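VAO-type flavoprotein oxidase VAO615 (Myceliophthora thermophila, PDB 6F72) probably acts as an oxidoreductase, carrying one bicovalently bound FAD that reacts rapidly with molecular oxygen once reduced, though no substrate has been identified. Local coordinates at residues Y244-D249 against N463-A468; S415-R420 against P467-G472. One frame throughout, in Å; residues are numbered along the deposited sequence.

Contact 1 (Y244-D249 against N463-A468)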
loop_
_atom_site.group_PDB
_atom_site.type_symbol
_atom_site.label_atom_id
_atom_site.label_comp_id
_atom_site.label_asym_id
_atom_site.label_seq_id
_atom_site.Cartn_x
_atom_site.Cartn_y
_atom_site.Cartn_z
ATOM N N TYR A 244 -6.065 -13.803 10.900
ATOM C CA TYR A 244 -5.407 -14.596 9.843
ATOM C C TYR A 244 -3.990 -14.209 9.404
ATOM O O TYR A 244 -3.496 -14.715 8.385
ATOM C CB TYR A 244 -6.296 -14.678 8.608
ATOM C CG TYR A 244 -7.755 -14.979 8.867
ATOM C CD1 TYR A 244 -8.177 -16.218 9.387
ATOM C CD2 TYR A 244 -8.724 -14.029 8.558
ATOM C CE1 TYR A 244 -9.531 -16.474 9.596
ATOM C CE2 TYR A 244 -10.071 -14.276 8.762
ATOM C CZ TYR A 244 -10.472 -15.487 9.271
ATOM O OH TYR A 244 -11.818 -15.670 9.445
ATOM N N GLY A 245 -3.337 -13.329 10.153
ATOM C CA GLY A 245 -1.990 -12.889 9.798
ATOM C C GLY A 245 -2.007 -11.797 8.747
ATOM O O GLY A 245 -3.077 -11.339 8.321
ATOM N N VAL A 246 -0.815 -11.378 8.320
ATOM C CA VAL A 246 -0.692 -10.365 7.262
ATOM C C VAL A 246 -0.994 -11.004 5.918
ATOM O O VAL A 246 -0.980 -12.212 5.810
ATOM C CB VAL A 246 0.696 -9.654 7.247
ATOM C CG1 VAL A 246 0.983 -9.030 8.590
ATOM C CG2 VAL A 246 1.808 -10.605 6.837
ATOM N N ALA A 247 -1.271 -10.183 4.907
ATOM C CA ALA A 247 -1.527 -10.640 3.536
ATOM C C ALA A 247 -0.513 -11.693 3.053
ATOM O O ALA A 247 -0.911 -12.774 2.605
ATOM C CB ALA A 247 -1.565 -9.438 2.596
ATOM N N ALA A 248 0.782 -11.393 3.203
ATOM C CA ALA A 248 1.866 -12.240 2.728
ATOM C C ALA A 248 1.912 -13.661 3.369
ATOM O O ALA A 248 2.404 -14.607 2.735
ATOM C CB ALA A 248 3.186 -11.523 2.885
ATOM N N ASP A 249 1.380 -13.778 4.596
ATOM C CA ASP A 249 1.218 -15.036 5.333
ATOM C C ASP A 249 0.245 -15.971 4.639
ATOM O O ASP A 249 0.352 -17.203 4.769
ATOM C CB ASP A 249 0.663 -14.774 6.732
ATOM C CG ASP A 249 1.671 -14.166 7.660
ATOM O OD1 ASP A 249 2.893 -14.217 7.380
ATOM O OD2 ASP A 249 1.225 -13.643 8.699
ATOM N N ASN A 463 8.429 -16.875 5.156
ATOM C CA ASN A 463 8.407 -15.698 4.278
ATOM C C ASN A 463 9.369 -14.624 4.803
ATOM O O ASN A 463 9.974 -14.808 5.866
ATOM C CB ASN A 463 6.974 -15.196 4.029
ATOM C CG ASN A 463 6.272 -14.722 5.283
ATOM O OD1 ASN A 463 6.823 -13.939 6.064
ATOM N ND2 ASN A 463 5.028 -15.162 5.467
ATOM N N SER A 464 9.553 -13.555 4.033
ATOM C CA SER A 464 10.531 -12.496 4.353
ATOM C C SER A 464 9.963 -11.316 5.157
ATOM O O SER A 464 10.657 -10.310 5.387
ATOM C CB SER A 464 11.227 -12.007 3.085
ATOM O OG SER A 464 10.315 -11.350 2.192
ATOM N N LEU A 465 8.723 -11.471 5.617
ATOM C CA LEU A 465 8.046 -10.460 6.402
ATOM C C LEU A 465 8.905 -10.024 7.582
ATOM O O LEU A 465 9.397 -10.863 8.350
ATOM C CB LEU A 465 6.674 -10.954 6.856
ATOM C CG LEU A 465 5.769 -9.911 7.504
ATOM C CD1 LEU A 465 5.020 -9.088 6.453
ATOM C CD2 LEU A 465 4.809 -10.548 8.493
ATOM N N HIS A 466 9.117 -8.712 7.688
ATOM C CA HIS A 466 9.944 -8.124 8.740
ATOM C C HIS A 466 9.522 -8.620 10.144
ATOM O O HIS A 466 8.329 -8.583 10.486
ATOM C CB HIS A 466 9.882 -6.590 8.650
ATOM C CG HIS A 466 10.959 -5.889 9.427
ATOM N ND1 HIS A 466 10.996 -5.879 10.804
ATOM C CD2 HIS A 466 12.038 -5.174 9.019
ATOM C CE1 HIS A 466 12.047 -5.186 11.214
ATOM N NE2 HIS A 466 12.703 -4.759 10.151
ATOM N N PRO A 467 10.495 -9.092 10.966
ATOM C CA PRO A 467 10.170 -9.622 12.301
ATOM C C PRO A 467 9.417 -8.663 13.242
ATOM O O PRO A 467 8.669 -9.129 14.102
ATOM C CB PRO A 467 11.536 -10.007 12.874
ATOM C CG PRO A 467 12.525 -9.239 12.065
ATOM C CD PRO A 467 11.938 -9.187 10.688
ATOM N N ALA A 468 9.567 -7.352 13.047
ATOM C CA ALA A 468 8.813 -6.350 13.827
ATOM C C ALA A 468 7.304 -6.574 13.730
ATOM O O ALA A 468 6.576 -6.321 14.682
ATOM C CB ALA A 468 9.172 -4.926 13.401
HETATM O O HOH W 1 3.729 -16.716 3.515
#

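Contact 2 (S415-R420 against P467-G472)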
loop_
_atom_site.group_PDB
_atom_site.type_symbol
_atom_site.label_atom_id
_atom_site.label_comp_id
_atom_site.label_asym_id
_atom_site.label_seq_id
_atom_site.Cartn_x
_atom_site.Cartn_y
_atom_site.Cartn_z
ATOM N N SER A 415 5.113 5.835 8.541
ATOM C CA SER A 415 4.617 4.760 9.379
ATOM C C SER A 415 5.600 4.296 10.433
ATOM O O SER A 415 6.833 4.383 10.288
ATOM C CB SER A 415 4.200 3.536 8.534
ATOM O OG SER A 415 5.318 3.030 7.822
ATOM N N ARG A 416 5.030 3.765 11.494
ATOM C CA ARG A 416 5.809 2.988 12.418
ATOM C C ARG A 416 5.004 1.757 12.786
ATOM O O ARG A 416 3.799 1.858 13.052
ATOM C CB ARG A 416 6.179 3.844 13.640
ATOM C CG ARG A 416 7.355 3.305 14.440
ATOM C CD ARG A 416 8.693 3.461 13.727
ATOM N NE ARG A 416 9.740 2.969 14.601
ATOM C CZ ARG A 416 10.965 2.601 14.235
ATOM N NH1 ARG A 416 11.345 2.645 12.963
ATOM N NH2 ARG A 416 11.813 2.168 15.177
ATOM N N ILE A 417 5.655 0.595 12.707
ATOM C CA ILE A 417 5.160 -0.612 13.343
ATOM C C ILE A 417 5.687 -0.524 14.771
ATOM O O ILE A 417 6.898 -0.456 14.990
ATOM C CB ILE A 417 5.656 -1.897 12.651
ATOM C CG1 ILE A 417 5.050 -1.999 11.247
ATOM C CG2 ILE A 417 5.260 -3.129 13.451
ATOM C CD1 ILE A 417 5.991 -2.555 10.208
ATOM N N ILE A 418 4.750 -0.480 15.714
ATOM C CA ILE A 418 5.043 -0.247 17.133
ATOM C C ILE A 418 4.930 -1.569 17.927
ATOM O O ILE A 418 3.834 -2.128 18.031
ATOM C CB ILE A 418 4.125 0.861 17.723
ATOM C CG1 ILE A 418 4.248 2.165 16.897
ATOM C CG2 ILE A 418 4.442 1.110 19.196
ATOM C CD1 ILE A 418 3.281 3.279 17.268
ATOM N N PRO A 419 6.064 -2.070 18.472
ATOM C CA PRO A 419 6.081 -3.298 19.308
ATOM C C PRO A 419 5.104 -3.255 20.482
ATOM O O PRO A 419 4.947 -2.212 21.116
ATOM C CB PRO A 419 7.516 -3.354 19.851
ATOM C CG PRO A 419 8.331 -2.529 18.926
ATOM C CD PRO A 419 7.425 -1.581 18.180
ATOM N N ARG A 420 4.451 -4.381 20.747
ATOM C CA ARG A 420 3.620 -4.575 21.950
ATOM C C ARG A 420 4.323 -4.241 23.275
ATOM O O ARG A 420 3.697 -3.670 24.183
ATOM C CB ARG A 420 3.124 -6.015 22.008
ATOM C CG ARG A 420 1.960 -6.241 22.956
ATOM C CD ARG A 420 1.754 -7.726 23.200
ATOM N NE ARG A 420 0.340 -8.090 23.105
ATOM C CZ ARG A 420 -0.224 -8.712 22.076
ATOM N NH1 ARG A 420 0.487 -9.075 21.019
ATOM N NH2 ARG A 420 -1.523 -8.972 22.098
ATOM N N PRO A 467 10.495 -9.092 10.966
ATOM C CA PRO A 467 10.170 -9.622 12.301
ATOM C C PRO A 467 9.417 -8.663 13.242
ATOM O O PRO A 467 8.669 -9.129 14.102
ATOM C CB PRO A 467 11.536 -10.007 12.874
ATOM C CG PRO A 467 12.525 -9.239 12.065
ATOM C CD PRO A 467 11.938 -9.187 10.688
ATOM N N ALA A 468 9.567 -7.352 13.047
ATOM C CA ALA A 468 8.813 -6.350 13.827
ATOM C C ALA A 468 7.304 -6.574 13.730
ATOM O O ALA A 468 6.576 -6.321 14.682
ATOM C CB ALA A 468 9.172 -4.926 13.401
ATOM N N TRP A 469 6.841 -7.095 12.592
ATOM C CA TRP A 469 5.449 -7.514 12.476
ATOM C C TRP A 469 5.021 -8.492 13.582
ATOM O O TRP A 469 3.925 -8.361 14.121
ATOM C CB TRP A 469 5.176 -8.120 11.110
ATOM C CG TRP A 469 5.038 -7.133 9.982
ATOM C CD1 TRP A 469 5.953 -6.881 8.999
ATOM C CD2 TRP A 469 3.909 -6.285 9.708
ATOM N NE1 TRP A 469 5.454 -5.946 8.111
ATOM C CE2 TRP A 469 4.210 -5.554 8.532
ATOM C CE3 TRP A 469 2.674 -6.069 10.343
ATOM C CZ2 TRP A 469 3.320 -4.609 7.977
ATOM C CZ3 TRP A 469 1.783 -5.138 9.794
ATOM C CH2 TRP A 469 2.116 -4.413 8.615
ATOM N N ARG A 470 5.880 -9.449 13.935
ATOM C CA ARG A 470 5.518 -10.459 14.953
ATOM C C ARG A 470 5.444 -9.886 16.380
ATOM O O ARG A 470 4.581 -10.276 17.176
ATOM C CB ARG A 470 6.451 -11.685 14.907
ATOM C CG ARG A 470 6.695 -12.258 13.515
ATOM C CD ARG A 470 5.413 -12.736 12.846
ATOM N NE ARG A 470 5.664 -13.199 11.486
ATOM C CZ ARG A 470 4.731 -13.369 10.551
ATOM N NH1 ARG A 470 3.454 -13.118 10.809
ATOM N NH2 ARG A 470 5.087 -13.805 9.351
ATOM N N THR A 471 6.349 -8.972 16.692
ATOM C CA THR A 471 6.338 -8.300 18.000
ATOM C C THR A 471 5.449 -7.040 18.005
ATOM O O THR A 471 5.033 -6.575 19.072
ATOM C CB THR A 471 7.767 -7.971 18.485
ATOM O OG1 THR A 471 8.448 -7.222 17.476
ATOM C CG2 THR A 471 8.565 -9.249 18.778
ATOM N N GLY A 472 5.141 -6.515 16.811
ATOM C CA GLY A 472 4.312 -5.318 16.659
ATOM C C GLY A 472 2.881 -5.474 17.121
ATOM O O GLY A 472 2.311 -6.574 17.041
#

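Contact 1 (Y244-D249 against N463-A468)
Asp-249 and Asn-463 meet because their first torsions turn the two polar ends together: CG of Asp-249 stands anti to its carbonyl carbon (chi1 -73°), whereas CG of Asn-463 lies between its own backbone N and carbonyl carbon (chi1 63°). A carboxylate-amide hydrogen bond joins the two loops as a result. ND2 of Asn-463 donates to OD1 of Asp-249 at 3.0 Å, with 159° at the hydrogen, and reaches the lone pair that faces away from the other carboxylate oxygen. The side chains cross at about a right angle, yet carboxylate and amide are nearly coplanar. A water adds a second link, accepting from Asn-463 ND2 at 2.8 Å and donating to Ala-248 O. The amide oxygen is also engaged: Asn-463 OD1 accepts from Leu-465 N at 3.1 Å, an Asx turn, so both ends of the amide are held and its rotation is fixed. Asp-249 OD2, in turn, takes Val-246 N at 3.1 Å from above the carboxylate plane, tying the carboxylate to its own loop. Beside this polar pair, Val-246 and Leu-465 reach toward each other tip to tip. CG2 of Val-246 sits 3.4 Å from CD2 of Leu-465, tighter than usual van der Waals contact, and 3.6 Å from CD1 of the same leucine. Asp-249 OD1 also has a salt bridge to Arg-470, which would probably stabilise the negative charge. In the fold, the contact joins the loop between helix 241-244 and strand 251-257, within the FAD-binding region, to the loop that follows strand 448-452 and leads into helix 468-471, while helix 227-233 packs against Ala-247.

Contact 2 (S415-R420 against P467-G472)
Over one face of the Trp-469 indole lies CD1 of Ile-417, 3.8 Å above the plane and offset toward the rim, in a CH-pi contact with the five-membered ring; the nearest ring atom, CE2, is 3.9 Å from CD1. Tyr-516 meets the same indole edge-to-face, and Phe-453 meets it with planes at about 45°. The setting is the border of a seven-stranded antiparallel sheet, where outer strand 412-419 pairs with strand 472-480 just as the latter leaves helix 468-471. With CG2 anti to the backbone N of Ile-417, this branch turns to the helix end, 3.7 Å from Ala-468 O and 4.0 Å from Gly-472 CA. An alanine in place of Ile-417 would lose both branches and is likely to leave a gap beside the indole face and the helix end. Gly-472 and Pro-419 form a non-hydrogen-bonded pair, and the absence of a side chain at Gly-472 is consistent with their close approach, CA to CA 3.8 Å: a CB on this backbone would clash with Ile-417 CG2. Beyond the bridge, the guanidinium of Arg-420 pairs with Asp-335, while its backbone N donates to Thr-471 O at 2.8 Å, nearly straight at 167°.

Overall arrangement
Contacts 1 and 2 illustrate how one short run of chain can serve two neighbours: they share Pro-467 and Ala-468, and their centres lie about 11 Å apart. Segment 463-472 thus ties the FAD-binding region, through 244-249, to the edge of the seven-stranded sheet, through 415-420. The contacts also touch directly: the salt bridge from Arg-470 NH2, in segment 467-472, to Asp-249 OD1 of contact 1 spans 3.0 Å, the same NH2 packs against Leu-465 CD2, and Trp-469 CE3 packs 3.8 Å from Val-246 CG1. Both contacts lie near the flavin cofactor: the side chain of Trp-469 is about 6 Å from FAD and that of Val-246 about 8 Å.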